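Local coordinates for protein membrane-bound protease PH1510 (Pyrococcus horikoshii, PDB 6M4B) that is the protease domain of a membrane-bound serine protease that cleaves substrates near hydrophobic or aromatic residues, including a stomatin homologue in vitro, at residues 46-56 / 79-88; 94-103 / 162-173. The protein carries 1 engineered substitution. One frame throughout, in Å; residues are numbered along the deposited sequence.

Contact 1 of 2, residues 46-56 / 79-88. Engineered in segment 79-88: A83 (natural residue Ser).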
ATOM      1  N   LEU A  46     -18.132   3.625  10.729  1.00 41.70           N
ATOM      2  CA  LEU A  46     -16.929   4.386  11.028  1.00 41.01           C
ATOM      3  C   LEU A  46     -17.275   5.837  11.308  1.00 41.13           C
ATOM      4  O   LEU A  46     -18.066   6.432  10.610  1.00 37.44           O
ATOM      5  CB  LEU A  46     -15.933   4.318   9.861  1.00 41.47           C
ATOM      6  CG  LEU A  46     -14.602   5.063  10.041  1.00 40.30           C
ATOM      7  CD1 LEU A  46     -13.722   4.360  11.062  1.00 40.12           C
ATOM      8  CD2 LEU A  46     -13.909   5.159   8.707  1.00 47.60           C
ATOM      9  N   ASP A  47     -16.717   6.363  12.396  1.00 49.69           N
ATOM     10  CA  ASP A  47     -16.854   7.774  12.765  1.00 51.34           C
ATOM     11  C   ASP A  47     -15.496   8.192  13.358  1.00 54.29           C
ATOM     12  O   ASP A  47     -15.105   7.759  14.455  1.00 49.82           O
ATOM     13  CB  ASP A  47     -17.986   7.962  13.785  1.00 56.32           C
ATOM     14  CG  ASP A  47     -18.294   9.433  14.079  1.00 55.39           C
ATOM     15  OD1 ASP A  47     -17.803  10.322  13.351  1.00 60.71           O
ATOM     16  OD2 ASP A  47     -19.098   9.708  15.002  1.00 58.75           O
ATOM     17  N   THR A  48     -14.753   8.984  12.608  1.00 47.28           N
ATOM     18  CA  THR A  48     -13.413   9.357  13.046  1.00 51.87           C
ATOM     19  C   THR A  48     -13.072  10.739  12.541  1.00 50.92           C
ATOM     20  O   THR A  48     -13.478  11.114  11.447  1.00 48.03           O
ATOM     21  CB  THR A  48     -12.360   8.341  12.580  1.00 57.85           C
ATOM     22  OG1 THR A  48     -11.076   8.703  13.098  1.00 56.23           O
ATOM     23  CG2 THR A  48     -12.267   8.248  11.043  1.00 51.83           C
ATOM     24  N   PRO A  49     -12.354  11.526  13.351  1.00 50.75           N
ATOM     25  CA  PRO A  49     -11.808  12.804  12.830  1.00 51.02           C
ATOM     26  C   PRO A  49     -10.419  12.624  12.177  1.00 48.55           C
ATOM     27  O   PRO A  49      -9.902  13.563  11.580  1.00 50.33           O
ATOM     28  CB  PRO A  49     -11.695  13.671  14.090  1.00 48.14           C
ATOM     29  CG  PRO A  49     -11.350  12.657  15.154  1.00 50.68           C
ATOM     30  CD  PRO A  49     -12.055  11.346  14.786  1.00 49.69           C
ATOM     31  N   GLY A  50      -9.832  11.438  12.304  1.00 44.03           N
ATOM     32  CA  GLY A  50      -8.519  11.171  11.782  1.00 46.89           C
ATOM     33  C   GLY A  50      -7.658  10.538  12.839  1.00 46.44           C
ATOM     34  O   GLY A  50      -8.168  10.025  13.842  1.00 48.76           O
ATOM     35  N   GLY A  51      -6.351  10.578  12.610  1.00 47.17           N
ATOM     36  CA  GLY A  51      -5.382   9.979  13.520  1.00 48.96           C
ATOM     37  C   GLY A  51      -4.016   9.812  12.895  1.00 45.80           C
ATOM     38  O   GLY A  51      -3.621  10.610  12.074  1.00 52.48           O
ATOM     39  N   ARG A  52      -3.328   8.737  13.257  1.00 47.09           N
ATOM     40  CA  ARG A  52      -1.955   8.477  12.794  1.00 52.70           C
ATOM     41  C   ARG A  52      -1.939   7.834  11.422  1.00 53.54           C
ATOM     42  O   ARG A  52      -2.597   6.798  11.189  1.00 52.83           O
ATOM     43  CB  ARG A  52      -1.217   7.541  13.757  1.00 58.94           C
ATOM     44  CG  ARG A  52      -1.305   7.983  15.199  1.00 68.94           C
ATOM     45  CD  ARG A  52       0.046   8.379  15.755  1.00 79.80           C
ATOM     46  NE  ARG A  52      -0.218   8.935  17.082  1.00 87.86           N
ATOM     47  CZ  ARG A  52       0.472   9.899  17.686  1.00 90.49           C
ATOM     48  NH1 ARG A  52       0.066  10.326  18.880  1.00 93.27           N
ATOM     49  NH2 ARG A  52       1.559  10.436  17.132  1.00 94.68           N
ATOM     50  N   ALA A  53      -1.127   8.416  10.545  1.00 48.52           N
ATOM     51  CA  ALA A  53      -0.962   7.963   9.190  1.00 52.23           C
ATOM     52  C   ALA A  53      -0.476   6.502   9.083  1.00 55.98           C
ATOM     53  O   ALA A  53      -0.980   5.750   8.259  1.00 49.66           O
ATOM     54  CB  ALA A  53      -0.023   8.901   8.458  1.00 57.49           C
ATOM     55  N   ASP A  54       0.457   6.102   9.939  1.00 53.68           N
ATOM     56  CA  ASP A  54       0.967   4.730   9.929  1.00 56.61           C
ATOM     57  C   ASP A  54      -0.099   3.657  10.285  1.00 51.27           C
ATOM     58  O   ASP A  54      -0.163   2.585   9.633  1.00 48.75           O
ATOM     59  CB  ASP A  54       2.291   4.563  10.766  1.00 59.35           C
ATOM     60  CG  ASP A  54       2.191   5.133  12.219  1.00 72.86           C
ATOM     61  OD1 ASP A  54       1.123   5.089  12.852  1.00 80.14           O
ATOM     62  OD2 ASP A  54       3.192   5.658  12.749  1.00 87.31           O
ATOM     63  N   ALA A  55      -0.913   3.948  11.303  1.00 42.79           N
ATOM     64  CA  ALA A  55      -1.991   3.064  11.678  1.00 48.21           C
ATOM     65  C   ALA A  55      -3.006   2.995  10.507  1.00 46.65           C
ATOM     66  O   ALA A  55      -3.414   1.912  10.158  1.00 39.55           O
ATOM     67  CB  ALA A  55      -2.654   3.521  12.966  1.00 47.04           C
ATOM     68  N   MET A  56      -3.322   4.147   9.899  1.00 40.63           N
ATOM     69  CA  MET A  56      -4.176   4.190   8.701  1.00 41.00           C
ATOM     70  C   MET A  56      -3.661   3.271   7.593  1.00 42.34           C
ATOM     71  O   MET A  56      -4.419   2.474   7.063  1.00 45.96           O
ATOM     72  CB  MET A  56      -4.327   5.621   8.229  1.00 41.20           C
ATOM     73  CG  MET A  56      -5.022   5.804   6.900  1.00 47.96           C
ATOM     74  SD  MET A  56      -3.907   5.698   5.475  1.00 48.62           S
ATOM     75  CE  MET A  56      -3.195   7.339   5.611  1.00 49.84           C
ATOM     76  N   ALA A  79     -21.814  11.544  11.860  1.00 45.21           N
ATOM     77  CA  ALA A  79     -20.453  11.022  11.758  1.00 43.61           C
ATOM     78  C   ALA A  79     -19.632  11.597  10.576  1.00 41.36           C
ATOM     79  O   ALA A  79     -20.152  12.152   9.585  1.00 37.89           O
ATOM     80  CB  ALA A  79     -20.469   9.510  11.667  1.00 44.10           C
ATOM     81  N   SER A  80     -18.329  11.417  10.657  1.00 43.55           N
ATOM     82  CA  SER A  80     -17.478  11.722   9.500  1.00 44.62           C
ATOM     83  C   SER A  80     -16.378  10.672   9.337  1.00 41.98           C
ATOM     84  O   SER A  80     -16.089   9.921  10.262  1.00 38.66           O
ATOM     85  CB  SER A  80     -16.890  13.132   9.668  1.00 55.42           C
ATOM     86  OG  SER A  80     -16.083  13.118  10.809  1.00 54.98           O
ATOM     87  N   ALA A  81     -15.862  10.552   8.113  1.00 40.55           N
ATOM     88  CA  ALA A  81     -14.640   9.769   7.855  1.00 41.72           C
ATOM     89  C   ALA A  81     -13.672  10.793   7.318  1.00 42.99           C
ATOM     90  O   ALA A  81     -13.522  10.977   6.112  1.00 40.67           O
ATOM     91  CB  ALA A  81     -14.896   8.668   6.841  1.00 45.20           C
ATOM     92  N   ALA A  82     -13.123  11.560   8.247  1.00 43.92           N
ATOM     93  CA  ALA A  82     -12.301  12.727   7.904  1.00 50.02           C
ATOM     94  C   ALA A  82     -10.845  12.295   7.973  1.00 37.58           C
ATOM     95  O   ALA A  82     -10.495  11.376   8.702  1.00 42.62           O
ATOM     96  CB  ALA A  82     -12.596  13.919   8.832  1.00 45.84           C
ATOM     97  N   ALA A  83     -10.018  12.969   7.210  1.00 40.40           N
ATOM     98  CA  ALA A  83      -8.560  12.839   7.301  1.00 40.09           C
ATOM     99  C   ALA A  83      -8.159  11.384   7.127  1.00 40.07           C
ATOM    100  O   ALA A  83      -8.562  10.803   6.126  1.00 43.29           O
ATOM    101  CB  ALA A  83      -8.041  13.476   8.606  1.00 40.04           C
ATOM    102  N   ALA A  84      -7.384  10.772   8.041  1.00 39.23           N
ATOM    103  CA  ALA A  84      -7.029   9.365   7.904  1.00 38.85           C
ATOM    104  C   ALA A  84      -8.225   8.448   7.595  1.00 40.13           C
ATOM    105  O   ALA A  84      -8.063   7.436   6.925  1.00 46.35           O
ATOM    106  CB  ALA A  84      -6.343   8.860   9.141  1.00 40.48           C
ATOM    107  N   GLY A  85      -9.407   8.824   8.068  1.00 40.83           N
ATOM    108  CA  GLY A  85     -10.618   8.057   7.848  1.00 42.06           C
ATOM    109  C   GLY A  85     -11.032   7.970   6.386  1.00 46.08           C
ATOM    110  O   GLY A  85     -11.673   6.983   5.992  1.00 43.20           O
ATOM    111  N   THR A  86     -10.735   9.030   5.608  1.00 40.22           N
ATOM    112  CA  THR A  86     -11.063   9.056   4.204  1.00 36.56           C
ATOM    113  C   THR A  86     -10.338   7.959   3.442  1.00 38.23           C
ATOM    114  O   THR A  86     -10.934   7.312   2.588  1.00 36.13           O
ATOM    115  CB  THR A  86     -10.720  10.402   3.644  1.00 36.17           C
ATOM    116  OG1 THR A  86     -11.511  11.392   4.330  1.00 43.49           O
ATOM    117  CG2 THR A  86     -11.011  10.487   2.194  1.00 37.47           C
ATOM    118  N   TYR A  87      -9.064   7.727   3.804  1.00 39.16           N
ATOM    119  CA  TYR A  87      -8.213   6.738   3.193  1.00 37.28           C
ATOM    120  C   TYR A  87      -8.714   5.314   3.509  1.00 37.33           C
ATOM    121  O   TYR A  87      -8.685   4.454   2.651  1.00 32.01           O
ATOM    122  CB  TYR A  87      -6.745   6.851   3.691  1.00 38.05           C
ATOM    123  CG  TYR A  87      -5.998   8.160   3.346  1.00 41.98           C
ATOM    124  CD1 TYR A  87      -6.211   9.336   4.068  1.00 45.50           C
ATOM    125  CD2 TYR A  87      -5.018   8.185   2.355  1.00 41.19           C
ATOM    126  CE1 TYR A  87      -5.502  10.492   3.787  1.00 48.42           C
ATOM    127  CE2 TYR A  87      -4.293   9.319   2.099  1.00 38.83           C
ATOM    128  CZ  TYR A  87      -4.526  10.460   2.820  1.00 45.03           C
ATOM    129  OH  TYR A  87      -3.831  11.575   2.550  1.00 42.87           O
ATOM    130  N   ILE A  88      -9.177   5.083   4.737  1.00 35.88           N
ATOM    131  CA  ILE A  88      -9.743   3.790   5.130  1.00 36.29           C
ATOM    132  C   ILE A  88     -10.933   3.501   4.231  1.00 35.91           C
ATOM    133  O   ILE A  88     -11.019   2.441   3.641  1.00 35.18           O
ATOM    134  CB  ILE A  88     -10.143   3.802   6.637  1.00 40.88           C
ATOM    135  CG1 ILE A  88      -8.889   3.945   7.541  1.00 40.34           C
ATOM    136  CG2 ILE A  88     -10.879   2.521   7.062  1.00 34.78           C
ATOM    137  CD1 ILE A  88      -9.185   4.303   8.988  1.00 38.62           C
TER

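Contact 2 of 2, residues 94-103 / 162-173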
ATOM      1  N   LEU A  94     -16.279  -1.238  -0.646  1.00 28.67           N
ATOM      2  CA  LEU A  94     -17.492  -0.503  -0.892  1.00 30.63           C
ATOM      3  C   LEU A  94     -17.638   0.574   0.185  1.00 31.49           C
ATOM      4  O   LEU A  94     -17.322   0.318   1.340  1.00 35.47           O
ATOM      5  CB  LEU A  94     -18.708  -1.436  -0.836  1.00 30.93           C
ATOM      6  CG  LEU A  94     -19.956  -0.944  -1.587  1.00 34.78           C
ATOM      7  CD1 LEU A  94     -19.726  -1.182  -3.046  1.00 40.99           C
ATOM      8  CD2 LEU A  94     -21.237  -1.681  -1.194  1.00 37.07           C
ATOM      9  N   ILE A  95     -18.093   1.765  -0.193  1.00 29.64           N
ATOM     10  CA  ILE A  95     -18.290   2.818   0.763  1.00 33.40           C
ATOM     11  C   ILE A  95     -19.746   3.174   0.733  1.00 33.77           C
ATOM     12  O   ILE A  95     -20.296   3.425  -0.338  1.00 33.75           O
ATOM     13  CB  ILE A  95     -17.462   4.098   0.447  1.00 35.20           C
ATOM     14  CG1 ILE A  95     -15.957   3.789   0.325  1.00 36.04           C
ATOM     15  CG2 ILE A  95     -17.656   5.115   1.549  1.00 36.80           C
ATOM     16  CD1 ILE A  95     -15.195   4.872  -0.433  1.00 38.36           C
ATOM     17  N   ALA A  96     -20.317   3.269   1.914  1.00 33.74           N
ATOM     18  CA  ALA A  96     -21.659   3.788   2.109  1.00 35.42           C
ATOM     19  C   ALA A  96     -21.613   4.942   3.110  1.00 33.97           C
ATOM     20  O   ALA A  96     -20.834   4.908   4.081  1.00 36.76           O
ATOM     21  CB  ALA A  96     -22.557   2.688   2.634  1.00 34.80           C
ATOM     22  N   MET A  97     -22.450   5.932   2.871  1.00 33.20           N
ATOM     23  CA  MET A  97     -22.624   7.055   3.823  1.00 38.16           C
ATOM     24  C   MET A  97     -24.105   7.291   4.243  1.00 35.86           C
ATOM     25  O   MET A  97     -24.993   7.245   3.428  1.00 36.42           O
ATOM     26  CB  MET A  97     -22.034   8.341   3.238  1.00 36.83           C
ATOM     27  CG  MET A  97     -20.502   8.309   3.052  1.00 37.68           C
ATOM     28  SD  MET A  97     -19.916   9.834   2.314  1.00 40.60           S
ATOM     29  CE  MET A  97     -19.982  10.917   3.735  1.00 39.75           C
ATOM     30  N   ALA A  98     -24.330   7.441   5.533  1.00 42.47           N
ATOM     31  CA  ALA A  98     -25.652   7.855   6.050  1.00 51.78           C
ATOM     32  C   ALA A  98     -25.888   9.328   5.730  1.00 51.55           C
ATOM     33  O   ALA A  98     -24.917  10.078   5.626  1.00 43.35           O
ATOM     34  CB  ALA A  98     -25.711   7.663   7.547  1.00 44.58           C
ATOM     35  N   PRO A  99     -27.158   9.741   5.514  1.00 55.64           N
ATOM     36  CA  PRO A  99     -27.378  11.189   5.297  1.00 54.00           C
ATOM     37  C   PRO A  99     -26.943  11.949   6.535  1.00 51.62           C
ATOM     38  O   PRO A  99     -26.942  11.366   7.641  1.00 49.00           O
ATOM     39  CB  PRO A  99     -28.881  11.296   5.050  1.00 57.47           C
ATOM     40  CG  PRO A  99     -29.285   9.932   4.542  1.00 59.49           C
ATOM     41  CD  PRO A  99     -28.400   8.969   5.317  1.00 59.68           C
ATOM     42  N   GLY A 100     -26.437  13.169   6.316  1.00 49.63           N
ATOM     43  CA  GLY A 100     -25.854  14.005   7.374  1.00 46.69           C
ATOM     44  C   GLY A 100     -24.435  13.673   7.798  1.00 50.93           C
ATOM     45  O   GLY A 100     -24.000  14.044   8.896  1.00 48.15           O
ATOM     46  N   THR A 101     -23.695  12.938   6.959  1.00 53.23           N
ATOM     47  CA  THR A 101     -22.320  12.567   7.314  1.00 47.25           C
ATOM     48  C   THR A 101     -21.378  13.292   6.390  1.00 45.98           C
ATOM     49  O   THR A 101     -21.795  13.997   5.490  1.00 44.53           O
ATOM     50  CB  THR A 101     -22.060  11.041   7.256  1.00 49.54           C
ATOM     51  OG1 THR A 101     -22.356  10.546   5.947  1.00 34.92           O
ATOM     52  CG2 THR A 101     -22.867  10.313   8.308  1.00 51.71           C
ATOM     53  N   SER A 102     -20.094  13.117   6.623  1.00 44.66           N
ATOM     54  CA  SER A 102     -19.097  13.890   5.909  1.00 48.72           C
ATOM     55  C   SER A 102     -17.897  13.000   5.532  1.00 42.88           C
ATOM     56  O   SER A 102     -17.494  12.115   6.287  1.00 41.91           O
ATOM     57  CB  SER A 102     -18.634  15.022   6.834  1.00 47.70           C
ATOM     58  OG  SER A 102     -17.808  15.891   6.129  1.00 65.42           O
ATOM     59  N   ILE A 103     -17.295  13.260   4.385  1.00 38.84           N
ATOM     60  CA  ILE A 103     -16.035  12.552   4.028  1.00 43.86           C
ATOM     61  C   ILE A 103     -15.020  13.560   3.480  1.00 41.38           C
ATOM     62  O   ILE A 103     -15.392  14.532   2.840  1.00 42.82           O
ATOM     63  CB  ILE A 103     -16.307  11.382   3.043  1.00 37.59           C
ATOM     64  CG1 ILE A 103     -15.045  10.565   2.787  1.00 41.25           C
ATOM     65  CG2 ILE A 103     -16.877  11.890   1.733  1.00 40.83           C
ATOM     66  CD1 ILE A 103     -15.340   9.221   2.173  1.00 41.57           C
ATOM     67  N   ALA A 162     -20.657  13.191  -2.604  1.00 38.14           N
ATOM     68  CA  ALA A 162     -19.740  12.063  -2.706  1.00 39.86           C
ATOM     69  C   ALA A 162     -20.290  11.019  -3.650  1.00 41.01           C
ATOM     70  O   ALA A 162     -19.512  10.407  -4.386  1.00 43.22           O
ATOM     71  CB  ALA A 162     -19.467  11.481  -1.313  1.00 36.63           C
ATOM     72  N   LEU A 163     -21.612  10.780  -3.665  1.00 44.32           N
ATOM     73  CA  LEU A 163     -22.164   9.779  -4.599  1.00 40.44           C
ATOM     74  C   LEU A 163     -22.098  10.295  -6.031  1.00 41.93           C
ATOM     75  O   LEU A 163     -21.705   9.580  -6.978  1.00 40.55           O
ATOM     76  CB  LEU A 163     -23.604   9.446  -4.248  1.00 45.37           C
ATOM     77  CG  LEU A 163     -24.278   8.360  -5.106  1.00 50.89           C
ATOM     78  CD1 LEU A 163     -23.752   6.975  -4.713  1.00 47.96           C
ATOM     79  CD2 LEU A 163     -25.803   8.393  -4.946  1.00 48.94           C
ATOM     80  N   LYS A 164     -22.534  11.540  -6.197  1.00 44.43           N
ATOM     81  CA  LYS A 164     -22.589  12.181  -7.495  1.00 46.04           C
ATOM     82  C   LYS A 164     -21.206  12.273  -8.131  1.00 44.71           C
ATOM     83  O   LYS A 164     -21.056  11.981  -9.301  1.00 42.57           O
ATOM     84  CB  LYS A 164     -23.192  13.574  -7.348  1.00 54.92           C
ATOM     85  CG  LYS A 164     -23.343  14.333  -8.653  1.00 66.72           C
ATOM     86  CD  LYS A 164     -23.707  15.815  -8.448  1.00 85.45           C
ATOM     87  CE  LYS A 164     -24.988  16.210  -9.191  1.00 94.36           C
ATOM     88  NZ  LYS A 164     -25.187  17.688  -9.281  1.00 98.30           N
ATOM     89  N   TYR A 165     -20.186  12.650  -7.373  1.00 45.22           N
ATOM     90  CA  TYR A 165     -18.842  12.752  -7.965  1.00 54.47           C
ATOM     91  C   TYR A 165     -18.055  11.416  -8.031  1.00 50.90           C
ATOM     92  O   TYR A 165     -16.894  11.457  -8.381  1.00 48.14           O
ATOM     93  CB  TYR A 165     -18.010  13.853  -7.282  1.00 65.60           C
ATOM     94  CG  TYR A 165     -18.482  15.308  -7.428  1.00 76.55           C
ATOM     95  CD1 TYR A 165     -18.437  15.973  -8.655  1.00 89.73           C
ATOM     96  CD2 TYR A 165     -18.905  16.041  -6.316  1.00 79.09           C
ATOM     97  CE1 TYR A 165     -18.851  17.296  -8.757  1.00 98.73           C
ATOM     98  CE2 TYR A 165     -19.331  17.358  -6.412  1.00 87.83           C
ATOM     99  CZ  TYR A 165     -19.295  17.980  -7.636  1.00 94.11           C
ATOM    100  OH  TYR A 165     -19.694  19.289  -7.764  1.00 96.94           O
ATOM    101  N   GLY A 166     -18.667  10.250  -7.751  1.00 42.86           N
ATOM    102  CA  GLY A 166     -18.022   8.950  -7.979  1.00 36.57           C
ATOM    103  C   GLY A 166     -16.946   8.591  -6.951  1.00 41.30           C
ATOM    104  O   GLY A 166     -15.961   7.910  -7.291  1.00 41.00           O
ATOM    105  N   VAL A 167     -17.123   9.070  -5.715  1.00 34.40           N
ATOM    106  CA  VAL A 167     -16.266   8.769  -4.574  1.00 38.97           C
ATOM    107  C   VAL A 167     -16.790   7.617  -3.704  1.00 41.28           C
ATOM    108  O   VAL A 167     -16.006   6.868  -3.141  1.00 41.97           O
ATOM    109  CB  VAL A 167     -16.176   9.994  -3.655  1.00 43.59           C
ATOM    110  CG1 VAL A 167     -15.339   9.734  -2.431  1.00 47.36           C
ATOM    111  CG2 VAL A 167     -15.606  11.139  -4.449  1.00 52.65           C
ATOM    112  N   ILE A 168     -18.105   7.513  -3.556  1.00 39.88           N
ATOM    113  CA  ILE A 168     -18.718   6.420  -2.784  1.00 41.23           C
ATOM    114  C   ILE A 168     -19.747   5.705  -3.666  1.00 34.88           C
ATOM    115  O   ILE A 168     -20.071   6.158  -4.751  1.00 40.32           O
ATOM    116  CB  ILE A 168     -19.401   6.942  -1.511  1.00 40.69           C
ATOM    117  CG1 ILE A 168     -20.603   7.834  -1.852  1.00 41.31           C
ATOM    118  CG2 ILE A 168     -18.412   7.727  -0.655  1.00 39.72           C
ATOM    119  CD1 ILE A 168     -21.421   8.236  -0.651  1.00 40.75           C
ATOM    120  N   GLU A 169     -20.261   4.595  -3.170  1.00 35.47           N
ATOM    121  CA  GLU A 169     -21.171   3.769  -3.932  1.00 35.13           C
ATOM    122  C   GLU A 169     -22.626   3.827  -3.408  1.00 34.37           C
ATOM    123  O   GLU A 169     -23.524   3.675  -4.193  1.00 30.91           O
ATOM    124  CB  GLU A 169     -20.669   2.319  -4.027  1.00 34.62           C
ATOM    125  CG  GLU A 169     -19.381   2.126  -4.820  1.00 35.87           C
ATOM    126  CD  GLU A 169     -18.151   2.584  -4.040  1.00 38.42           C
ATOM    127  OE1 GLU A 169     -17.406   3.465  -4.535  1.00 35.93           O
ATOM    128  OE2 GLU A 169     -17.934   2.065  -2.931  1.00 35.58           O
ATOM    129  N   VAL A 170     -22.833   4.098  -2.129  1.00 32.26           N
ATOM    130  CA  VAL A 170     -24.138   3.985  -1.543  1.00 37.52           C
ATOM    131  C   VAL A 170     -24.397   5.087  -0.534  1.00 37.26           C
ATOM    132  O   VAL A 170     -23.586   5.365   0.340  1.00 36.61           O
ATOM    133  CB  VAL A 170     -24.294   2.584  -0.839  1.00 39.70           C
ATOM    134  CG1 VAL A 170     -25.605   2.480  -0.098  1.00 37.09           C
ATOM    135  CG2 VAL A 170     -24.146   1.421  -1.859  1.00 37.31           C
ATOM    136  N   VAL A 171     -25.552   5.720  -0.669  1.00 38.17           N
ATOM    137  CA  VAL A 171     -26.150   6.499   0.454  1.00 43.19           C
ATOM    138  C   VAL A 171     -27.276   5.674   1.112  1.00 38.03           C
ATOM    139  O   VAL A 171     -28.248   5.288   0.425  1.00 36.81           O
ATOM    140  CB  VAL A 171     -26.746   7.829  -0.048  1.00 42.25           C
ATOM    141  CG1 VAL A 171     -27.279   8.645   1.134  1.00 43.33           C
ATOM    142  CG2 VAL A 171     -25.692   8.589  -0.827  1.00 46.38           C
ATOM    143  N   ALA A 172     -27.151   5.446   2.414  1.00 41.47           N
ATOM    144  CA  ALA A 172     -28.078   4.580   3.160  1.00 42.00           C
ATOM    145  C   ALA A 172     -28.317   5.020   4.602  1.00 42.97           C
ATOM    146  O   ALA A 172     -27.362   5.188   5.389  1.00 39.87           O
ATOM    147  CB  ALA A 172     -27.545   3.144   3.182  1.00 45.46           C
ATOM    148  N   ARG A 173     -29.615   5.077   4.943  1.00 45.34           N
ATOM    149  CA  ARG A 173     -30.128   5.518   6.243  1.00 46.35           C
ATOM    150  C   ARG A 173     -29.842   4.528   7.344  1.00 41.02           C
ATOM    151  O   ARG A 173     -29.715   4.931   8.468  1.00 43.47           O
ATOM    152  CB  ARG A 173     -31.644   5.639   6.189  1.00 55.34           C
ATOM    153  CG  ARG A 173     -32.204   6.576   5.123  1.00 69.09           C
ATOM    154  CD  ARG A 173     -33.728   6.650   5.191  1.00 76.28           C
ATOM    155  NE  ARG A 173     -34.419   5.375   5.464  1.00 77.35           N
ATOM    156  CZ  ARG A 173     -35.023   4.617   4.553  1.00 77.74           C
ATOM    157  NH1 ARG A 173     -35.615   3.472   4.946  1.00 74.11           N
ATOM    158  NH2 ARG A 173     -35.018   4.967   3.254  1.00 62.10           N
TER

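Contact 1 of 2, residues 46-56 / 79-88
The ring of Y87 carries the methyl of M56 on one face, while the carbonyl O of A83 lies at its edge, in plane. This packing joins the first turns of helices 53-64 and 84-90 of the ClpP/crotonase-type fold; the substrate-binding residues G50 to A53 run into the first, and A83, an engineered alanine at the nucleophile position, directly precedes the second. CE of M56 sits 3.8 Å from the Y87 ring centroid, close to the normal, a CH-pi contact; SD stands obliquely to the same ring, completing a Met-aromatic pair. The M56 side chain leaves its helix with CG anti to the backbone N (chi1 172°) and then bends at chi2 and chi3, which turns the flexible thioether over the ring after CG has passed A84 O. F129 and I133 of helix 123-139 also touch Y87. Glycine suits position 50 because at its backbone angles (phi 130°) a CB would be pressed against the carbonyl O of P49 and would also run into A83 CB. Just before these residues the backbones are bridged at T48 and A81: T48 N donates to S80 O at 2.9 Å, and A82 N to T48 O. T48 OG1 accepts from G50 N in an ST turn and is also hydrogen-bonded to G17 O. The carboxylate of D47 receives the backbone N of S80 on OD1 at 3.0 Å, the donor standing 43° out of the carboxylate plane.

Contact 2 of 2, residues 94-103 / 162-173
E169 reaches back along strand 94-97 to hold the backbone of I95. Its CB and CG each lie 3.8 Å from L94 CD1, so the aliphatic part of the chain packs on leucine; the bend at chi2 (75°) then turns the carboxylate toward the strand, and OE2 accepts from I95 N at 2.8 Å, the donor lying almost straight out from the C-O bond. The same oxygen forms a salt bridge with R142. Next to it, I95 O takes two donors, E169 N and V170 N, before the regular parallel pairing of the main sheet of this ClpP/crotonase-type domain sets in. M97 N then bonds V170 O at 2.8 Å and A172 N bonds M97 O, which places strand 170-171 at the edge of this chain's main parallel sheet. A96 and V170 share one face, where small and branched residues fit beneath helix 175-182. On the other face I168 is wedged between neighbours: its CG2 meets I95 CG2 at 3.5 Å, and its CD1 meets M97 SD at 3.7 Å, each pair of side chains crossing at about a right angle. A162 and I103 extend this apolar layer. With OE2 shared between a backbone N-H and an arginine, E169 is probably kept ionised although only partly exposed.

Overall arrangement
Contacts 1 and 2 follow one another along the chain, helix 84-90 of the first leading to strand 94-97 of the second, and their centres lie 15 Å apart. They meet directly through the small mixed sheet, where strands 80-82 and 102-104 are neighbours: A81 N to S102 O at 2.9 Å and S102 N to A79 O at 3.1 Å are probable hydrogen bonds. Contact 1 holds the nucleophile position and part of the substrate site. Contact 2 lies farther out, the side chain of I103 being about 10 Å from that of A83 and about 7 Å from that of C106, another substrate-binding residue, which Y87 of contact 1 approaches to about 4 Å.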